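Local structure of ceramide very long chain fatty acid hydroxylase SCS7 (4ZR1) at residues G221-G224 against Y225-D229; F140-T143 against L144-Y147; L60-Q63 against I64-D68. The protein hydroxylates the very long chain fatty acid of ceramides, probably at C-2, as a dizinc integral membrane enzyme of sphingolipid metabolism. All coordinates share one frame; numbering follows the deposited sequence.

Contact 1 (G221-G224 against Y225-D229); sequences GLFG and YVCYD. With TRD (tridecane), chain K.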
loop_
_atom_site.group_PDB
_atom_site.type_symbol
_atom_site.label_atom_id
_atom_site.label_comp_id
_atom_site.label_asym_id
_atom_site.label_seq_id
_atom_site.Cartn_x
_atom_site.Cartn_y
_atom_site.Cartn_z
ATOM N N GLY A 221 -14.865 -11.147 0.291
ATOM C CA GLY A 221 -13.714 -10.483 0.865
ATOM C C GLY A 221 -12.514 -10.533 -0.070
ATOM O O GLY A 221 -11.779 -9.546 -0.215
ATOM N N LEU A 222 -12.323 -11.678 -0.725
ATOM C CA LEU A 222 -11.206 -11.838 -1.641
ATOM C C LEU A 222 -11.399 -10.963 -2.884
ATOM O O LEU A 222 -10.445 -10.314 -3.341
ATOM C CB LEU A 222 -11.032 -13.306 -2.032
ATOM C CG LEU A 222 -9.825 -13.598 -2.921
ATOM C CD1 LEU A 222 -8.563 -13.159 -2.235
ATOM C CD2 LEU A 222 -9.769 -15.067 -3.243
ATOM N N PHE A 223 -12.626 -10.932 -3.410
ATOM C CA PHE A 223 -12.959 -10.104 -4.579
ATOM C C PHE A 223 -12.741 -8.626 -4.273
ATOM O O PHE A 223 -12.271 -7.860 -5.113
ATOM C CB PHE A 223 -14.408 -10.340 -5.015
ATOM C CG PHE A 223 -14.862 -9.453 -6.145
ATOM C CD1 PHE A 223 -14.498 -9.728 -7.455
ATOM C CD2 PHE A 223 -15.660 -8.350 -5.901
ATOM C CE1 PHE A 223 -14.914 -8.916 -8.491
ATOM C CE2 PHE A 223 -16.084 -7.543 -6.931
ATOM C CZ PHE A 223 -15.712 -7.827 -8.231
ATOM N N GLY A 224 -13.088 -8.239 -3.052
ATOM C CA GLY A 224 -12.885 -6.886 -2.592
ATOM C C GLY A 224 -11.417 -6.541 -2.550
ATOM O O GLY A 224 -11.044 -5.427 -2.910
ATOM N N TYR A 225 -10.584 -7.492 -2.125
ATOM C CA TYR A 225 -9.139 -7.272 -2.124
ATOM C C TYR A 225 -8.626 -6.992 -3.537
ATOM O O TYR A 225 -7.842 -6.060 -3.750
ATOM C CB TYR A 225 -8.371 -8.464 -1.543
ATOM C CG TYR A 225 -6.965 -8.473 -2.080
ATOM C CD1 TYR A 225 -6.033 -7.534 -1.642
ATOM C CD2 TYR A 225 -6.579 -9.376 -3.075
ATOM C CE1 TYR A 225 -4.745 -7.509 -2.165
ATOM C CE2 TYR A 225 -5.294 -9.351 -3.605
ATOM C CZ TYR A 225 -4.384 -8.412 -3.145
ATOM O OH TYR A 225 -3.119 -8.371 -3.664
ATOM N N VAL A 226 -9.054 -7.816 -4.493
ATOM C CA VAL A 226 -8.645 -7.658 -5.889
ATOM C C VAL A 226 -9.083 -6.316 -6.466
ATOM O O VAL A 226 -8.331 -5.675 -7.204
ATOM C CB VAL A 226 -9.206 -8.779 -6.766
ATOM C CG1 VAL A 226 -8.811 -8.549 -8.219
ATOM C CG2 VAL A 226 -8.693 -10.134 -6.253
ATOM N N CYS A 227 -10.290 -5.880 -6.116
ATOM C CA CYS A 227 -10.755 -4.573 -6.554
ATOM C C CYS A 227 -9.882 -3.472 -5.965
ATOM O O CYS A 227 -9.515 -2.533 -6.666
ATOM C CB CYS A 227 -12.218 -4.366 -6.169
ATOM S SG CYS A 227 -13.363 -5.453 -7.056
ATOM N N TYR A 228 -9.546 -3.599 -4.684
ATOM C CA TYR A 228 -8.662 -2.649 -4.006
ATOM C C TYR A 228 -7.294 -2.436 -4.686
ATOM O O TYR A 228 -6.903 -1.295 -4.961
ATOM C CB TYR A 228 -8.431 -3.096 -2.556
ATOM C CG TYR A 228 -7.120 -2.589 -1.973
ATOM C CD1 TYR A 228 -7.005 -1.287 -1.494
ATOM C CD2 TYR A 228 -6.001 -3.414 -1.903
ATOM C CE1 TYR A 228 -5.811 -0.817 -0.969
ATOM C CE2 TYR A 228 -4.813 -2.962 -1.377
ATOM C CZ TYR A 228 -4.717 -1.657 -0.917
ATOM O OH TYR A 228 -3.523 -1.198 -0.393
ATOM N N ASP A 229 -6.564 -3.525 -4.936
ATOM C CA ASP A 229 -5.186 -3.438 -5.420
ATOM C C ASP A 229 -5.163 -2.946 -6.854
ATOM O O ASP A 229 -4.270 -2.198 -7.239
ATOM C CB ASP A 229 -4.480 -4.795 -5.331
ATOM C CG ASP A 229 -3.105 -4.721 -4.638
ATOM O OD1 ASP A 229 -2.595 -3.610 -4.344
ATOM O OD2 ASP A 229 -2.530 -5.808 -4.385
HETATM C C1 TRD K . -4.771 -8.549 3.270
HETATM C C2 TRD K . -5.678 -9.655 3.798
HETATM C C3 TRD K . -6.831 -9.872 2.829
HETATM C C4 TRD K . -7.977 -10.642 3.463
HETATM C C5 TRD K . -9.026 -10.974 2.413
HETATM C C6 TRD K . -10.050 -11.927 2.994
HETATM C C7 TRD K . -11.319 -11.186 3.376
HETATM C C8 TRD K . -12.118 -11.938 4.433
HETATM C C9 TRD K . -13.600 -11.603 4.310
HETATM C C10 TRD K . -14.439 -12.174 5.441
HETATM C C11 TRD K . -15.913 -11.889 5.210
HETATM C C12 TRD K . -16.762 -12.521 6.304
HETATM C C13 TRD K . -18.259 -12.366 6.055
#
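In the fourth transmembrane helix, helix 211-236, Phe223 and Cys227 meet one turn apart in a cysteine sulfur-aromatic contact. Cys227 SG lies over one face of the Phe223 ring, 3.7 Å from the ring centroid and 24° off its normal, displaced toward the rim on the side of CE2 and CZ. Two torsions bring them together: the ring leaves with CG trans to its own N (chi1 176°), while SG of Cys227, trans to the carbonyl carbon (chi1 -67°), lies beside its own N and is directed back at the preceding turn. Beneath this pair the backbone keeps regular alpha-helical bonds, Cys227 N to Phe223 O at 3.0 Å and Tyr228 N to Gly224 O at 3.0 Å, flanked by Tyr225 to Gly221 and Val226 to Leu222.

Around the helix from there, Leu222 CD1 approaches Tyr225 CD2 at 4.4 Å, a loose apolar touch beside Val114 and Val115 of helix 106-125. The Tyr225 ring stacks with Phe194, and its OH makes a weak 2.7 Å hydrogen bond to Asp229 OD2, which also accepts from Met189 N. Gly221 CA comes within 3.5 Å of C7 of the tridecane; a CB would collide with the alkane. The result is a transmembrane helix whose Gly221 lets the backbone itself form part of the wall of a hydrocarbon-binding pocket.

Contact 2 (F140-T143 against L144-Y147); sequences FVWT and LIEY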
loop_
_atom_site.group_PDB
_atom_site.type_symbol
_atom_site.label_atom_id
_atom_site.label_comp_id
_atom_site.label_asym_id
_atom_site.label_seq_id
_atom_site.Cartn_x
_atom_site.Cartn_y
_atom_site.Cartn_z
ATOM N N PHE A 140 -17.972 -5.756 1.932
ATOM C CA PHE A 140 -18.119 -4.677 2.897
ATOM C C PHE A 140 -17.072 -4.795 4.005
ATOM O O PHE A 140 -16.459 -3.805 4.421
ATOM C CB PHE A 140 -19.538 -4.682 3.483
ATOM C CG PHE A 140 -19.747 -3.679 4.592
ATOM C CD1 PHE A 140 -19.934 -2.335 4.305
ATOM C CD2 PHE A 140 -19.762 -4.084 5.917
ATOM C CE1 PHE A 140 -20.131 -1.413 5.316
ATOM C CE2 PHE A 140 -19.958 -3.165 6.940
ATOM C CZ PHE A 140 -20.152 -1.828 6.639
ATOM N N VAL A 141 -16.877 -6.020 4.479
ATOM C CA VAL A 141 -15.855 -6.294 5.471
ATOM C C VAL A 141 -14.466 -6.029 4.883
ATOM O O VAL A 141 -13.584 -5.539 5.591
ATOM C CB VAL A 141 -15.955 -7.751 5.996
ATOM C CG1 VAL A 141 -14.754 -8.118 6.873
ATOM C CG2 VAL A 141 -17.258 -7.951 6.761
ATOM N N TRP A 142 -14.270 -6.326 3.594
ATOM C CA TRP A 142 -12.982 -6.020 2.980
ATOM C C TRP A 142 -12.620 -4.542 3.159
ATOM O O TRP A 142 -11.482 -4.223 3.523
ATOM C CB TRP A 142 -12.917 -6.354 1.476
ATOM C CG TRP A 142 -11.754 -5.585 0.907
ATOM C CD1 TRP A 142 -11.810 -4.471 0.122
ATOM C CD2 TRP A 142 -10.363 -5.800 1.197
ATOM N NE1 TRP A 142 -10.540 -3.999 -0.127
ATOM C CE2 TRP A 142 -9.635 -4.798 0.524
ATOM C CE3 TRP A 142 -9.661 -6.756 1.940
ATOM C CZ2 TRP A 142 -8.243 -4.721 0.576
ATOM C CZ3 TRP A 142 -8.273 -6.674 1.993
ATOM C CH2 TRP A 142 -7.584 -5.666 1.316
ATOM N N THR A 143 -13.570 -3.643 2.896
ATOM C CA THR A 143 -13.263 -2.209 2.922
ATOM C C THR A 143 -12.839 -1.754 4.308
ATOM O O THR A 143 -12.109 -0.771 4.443
ATOM C CB THR A 143 -14.458 -1.327 2.494
ATOM O OG1 THR A 143 -15.436 -1.276 3.546
ATOM C CG2 THR A 143 -15.075 -1.857 1.234
ATOM N N LEU A 144 -13.319 -2.466 5.329
ATOM C CA LEU A 144 -12.972 -2.148 6.705
ATOM C C LEU A 144 -11.564 -2.645 7.007
ATOM O O LEU A 144 -10.746 -1.916 7.572
ATOM C CB LEU A 144 -13.988 -2.754 7.676
ATOM C CG LEU A 144 -13.856 -2.238 9.113
ATOM C CD1 LEU A 144 -13.920 -0.704 9.174
ATOM C CD2 LEU A 144 -14.929 -2.850 9.986
ATOM N N ILE A 145 -11.298 -3.892 6.625
ATOM C CA ILE A 145 -9.953 -4.457 6.611
ATOM C C ILE A 145 -8.960 -3.569 5.856
ATOM O O ILE A 145 -7.887 -3.231 6.379
ATOM C CB ILE A 145 -9.971 -5.852 5.989
ATOM C CG1 ILE A 145 -10.706 -6.814 6.928
ATOM C CG2 ILE A 145 -8.562 -6.335 5.701
ATOM C CD1 ILE A 145 -11.043 -8.151 6.301
ATOM N N GLU A 146 -9.334 -3.193 4.633
ATOM C CA GLU A 146 -8.565 -2.240 3.826
ATOM C C GLU A 146 -8.190 -0.987 4.619
ATOM O O GLU A 146 -7.034 -0.580 4.628
ATOM C CB GLU A 146 -9.355 -1.846 2.576
ATOM C CG GLU A 146 -8.753 -0.682 1.807
ATOM C CD GLU A 146 -9.705 -0.103 0.769
ATOM O OE1 GLU A 146 -9.813 1.146 0.708
ATOM O OE2 GLU A 146 -10.325 -0.889 0.006
ATOM N N TYR A 147 -9.166 -0.389 5.297
ATOM C CA TYR A 147 -8.912 0.768 6.160
ATOM C C TYR A 147 -7.998 0.418 7.339
ATOM O O TYR A 147 -7.098 1.186 7.673
ATOM C CB TYR A 147 -10.232 1.357 6.687
ATOM C CG TYR A 147 -10.040 2.548 7.600
ATOM C CD1 TYR A 147 -9.913 3.831 7.084
ATOM C CD2 TYR A 147 -9.960 2.385 8.982
ATOM C CE1 TYR A 147 -9.722 4.920 7.916
ATOM C CE2 TYR A 147 -9.771 3.459 9.815
ATOM C CZ TYR A 147 -9.654 4.728 9.278
ATOM O OH TYR A 147 -9.465 5.803 10.113
#
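Trp142 and Glu146 meet through a ring face and a weak side-chain bond, one turn apart on the second transmembrane helix. Glu146 CB sits 3.4 Å above the plane of the indole, offset toward the rim, while the extended chain beyond it carries the carboxylate round to the ring nitrogen. There Trp142 NE1 donates to Glu146 OE2 at 3.1 Å, but the bend at the hydrogen (127°) makes the bond weak, with ring and carboxylate planes 56° apart. The strongest polar partner of Glu146 lies outside the helix, Val265 N bonding to OE1, and OE2 also hydrogen-bonds with Thr266 OG1. Ile145 CG2 comes obliquely to the benzo ring, 3.7 Å from CZ3 of Trp142. Thr143, also closely packed, has OG1 between its backbone N and carbonyl carbon (chi1 75°), which lets it reach back to Phe140 O at 2.9 Å; Thr143 OG1 also hydrogen-bonds with Trp270 NE1. Replacing Trp142 with an alanine would probably bare Glu146 CB and Ile145 CG2, open a gap beside the bound tridecane and cost OE2 its weak indole donor. Bonds to both carboxylate oxygens thus fix the rotation of this buried group, about 6 Å from the side chain of the zinc ligand His150.

Contact 3 (L60-Q63 against I64-D68); sequences LLMQ and ILRSD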
loop_
_atom_site.group_PDB
_atom_site.type_symbol
_atom_site.label_atom_id
_atom_site.label_comp_id
_atom_site.label_asym_id
_atom_site.label_seq_id
_atom_site.Cartn_x
_atom_site.Cartn_y
_atom_site.Cartn_z
ATOM N N LEU A 60 18.411 -1.954 -1.716
ATOM C CA LEU A 60 17.842 -1.207 -0.595
ATOM C C LEU A 60 17.663 -2.021 0.682
ATOM O O LEU A 60 17.797 -1.500 1.788
ATOM C CB LEU A 60 16.490 -0.612 -1.009
ATOM C CG LEU A 60 16.521 0.438 -2.126
ATOM C CD1 LEU A 60 15.120 0.796 -2.578
ATOM C CD2 LEU A 60 17.257 1.681 -1.662
ATOM N N LEU A 61 17.365 -3.301 0.531
ATOM C CA LEU A 61 16.996 -4.125 1.676
ATOM C C LEU A 61 18.150 -4.389 2.664
ATOM O O LEU A 61 17.979 -4.220 3.870
ATOM C CB LEU A 61 16.417 -5.440 1.171
ATOM C CG LEU A 61 15.441 -6.169 2.073
ATOM C CD1 LEU A 61 14.324 -5.240 2.492
ATOM C CD2 LEU A 61 14.894 -7.334 1.293
ATOM N N MET A 62 19.317 -4.802 2.174
ATOM C CA MET A 62 20.441 -5.052 3.079
ATOM C C MET A 62 20.885 -3.742 3.699
ATOM O O MET A 62 21.317 -3.674 4.851
ATOM C CB MET A 62 21.616 -5.728 2.353
ATOM C CG MET A 62 21.517 -7.259 2.328
ATOM S SD MET A 62 21.602 -8.010 3.973
ATOM C CE MET A 62 21.329 -9.741 3.592
ATOM N N GLN A 63 20.749 -2.698 2.907
ATOM C CA GLN A 63 21.097 -1.350 3.294
ATOM C C GLN A 63 20.258 -0.925 4.519
ATOM O O GLN A 63 20.698 -0.132 5.345
ATOM C CB GLN A 63 20.860 -0.446 2.090
ATOM C CG GLN A 63 21.763 0.708 1.929
ATOM C CD GLN A 63 21.387 1.539 0.726
ATOM O OE1 GLN A 63 21.368 2.763 0.793
ATOM N NE2 GLN A 63 21.098 0.881 -0.387
ATOM N N ILE A 64 19.049 -1.478 4.623
ATOM C CA ILE A 64 18.150 -1.243 5.754
ATOM C C ILE A 64 18.447 -2.175 6.923
ATOM O O ILE A 64 18.480 -1.741 8.078
ATOM C CB ILE A 64 16.669 -1.445 5.358
ATOM C CG1 ILE A 64 16.246 -0.451 4.288
ATOM C CG2 ILE A 64 15.752 -1.303 6.567
ATOM C CD1 ILE A 64 14.824 -0.670 3.823
ATOM N N LEU A 65 18.628 -3.459 6.607
ATOM C CA LEU A 65 18.997 -4.476 7.592
ATOM C C LEU A 65 20.298 -4.158 8.346
ATOM O O LEU A 65 20.460 -4.548 9.500
ATOM C CB LEU A 65 19.131 -5.843 6.915
ATOM C CG LEU A 65 17.847 -6.438 6.342
ATOM C CD1 LEU A 65 18.128 -7.766 5.675
ATOM C CD2 LEU A 65 16.829 -6.613 7.436
ATOM N N ARG A 66 21.221 -3.455 7.698
ATOM C CA ARG A 66 22.510 -3.171 8.303
ATOM C C ARG A 66 22.708 -1.672 8.486
ATOM O O ARG A 66 23.764 -1.132 8.165
ATOM C CB ARG A 66 23.649 -3.758 7.452
ATOM C CG ARG A 66 23.520 -5.253 7.172
ATOM C CD ARG A 66 24.629 -5.782 6.243
ATOM N NE ARG A 66 24.792 -4.985 5.026
ATOM C CZ ARG A 66 25.501 -5.368 3.965
ATOM N NH1 ARG A 66 26.108 -6.549 3.956
ATOM N NH2 ARG A 66 25.598 -4.575 2.904
ATOM N N SER A 67 21.691 -0.999 9.003
ATOM C CA SER A 67 21.735 0.454 9.112
ATOM C C SER A 67 21.970 0.906 10.545
ATOM O O SER A 67 21.901 0.104 11.474
ATOM C CB SER A 67 20.433 1.060 8.588
ATOM O OG SER A 67 19.351 0.785 9.465
ATOM N N ASP A 68 22.249 2.195 10.715
ATOM C CA ASP A 68 22.364 2.792 12.043
ATOM C C ASP A 68 21.228 3.798 12.224
ATOM O O ASP A 68 21.361 4.804 12.924
ATOM C CB ASP A 68 23.737 3.452 12.241
ATOM C CG ASP A 68 23.998 4.577 11.254
ATOM O OD1 ASP A 68 23.394 4.575 10.159
ATOM O OD2 ASP A 68 24.828 5.457 11.565
#
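Leu65 N to Leu61 O and Arg66 N to Met62 O, each 2.9 Å, are the main polar links here, closing the C-terminal turn of the short helix 60-65. The first is nearly straight (171°) and lies in the carbonyl plane, whereas the second is bent to 139° as Arg66 leaves helical geometry. Ile64 N is shared more loosely, weakly bonded to Leu60 O and to Leu61 O. Past the end of the helix, Ser67 N makes a weak bond back to Ile64 O.

The amide of Gln63 ties the helix to the chain before it: OE1 accepts from Asp55 N and NE2 donates to Pro59 O. Asn164 ND2, at the start of helix 164-179, reaches Ser67 O and, weakly, Leu65 O. Backbone bonds also join Leu60 to Pro90 and Leu61 to Leu91, which places this helix, probably cytoplasmic, between that loop and helix 164-179.

Apolar side chains pack on the flank facing helix 164-179. Ile64 sits against Phe167 and Phe171, and its CG1, trans to the carbonyl carbon (chi1 -62°), turns back toward Leu60 O. Leu65 touches Ala168 of the same helix. On the outer side, the Met62 chain bends at chi2 and crosses Leu65 at a slant, Met62 SD lying 3.9 Å from Leu65 CD1. Arg66 bends at chi3 back over Met62, setting one face of its guanidinium against Met62 CB, which is 4.2 Å from Arg66 NH2.

How the contacts relate
Contacts 1 and 2 lie side by side on two transmembrane helices, their centres 9 Å apart, and meet directly: Trp142 NE1 is 3.2 Å from Gly224 O, while Tyr228 CD1 packs 3.7 Å from Glu146 OE2. Gly221 of contact 1 and Trp142 of contact 2 belong to the same tridecane pocket. Both contacts also approach the metal centre: the side chain of Tyr228 in contact 1 comes within about 4 Å of that of the zinc ligand His232, and the side chain of Glu146 in contact 2 lies about 8 Å from it. Contact 3 stands apart across the chain's centre, 32 and 33 Å from contacts 1 and 2 between centres, with the Leu60 side chain about 11 Å from that of zinc ligand His177.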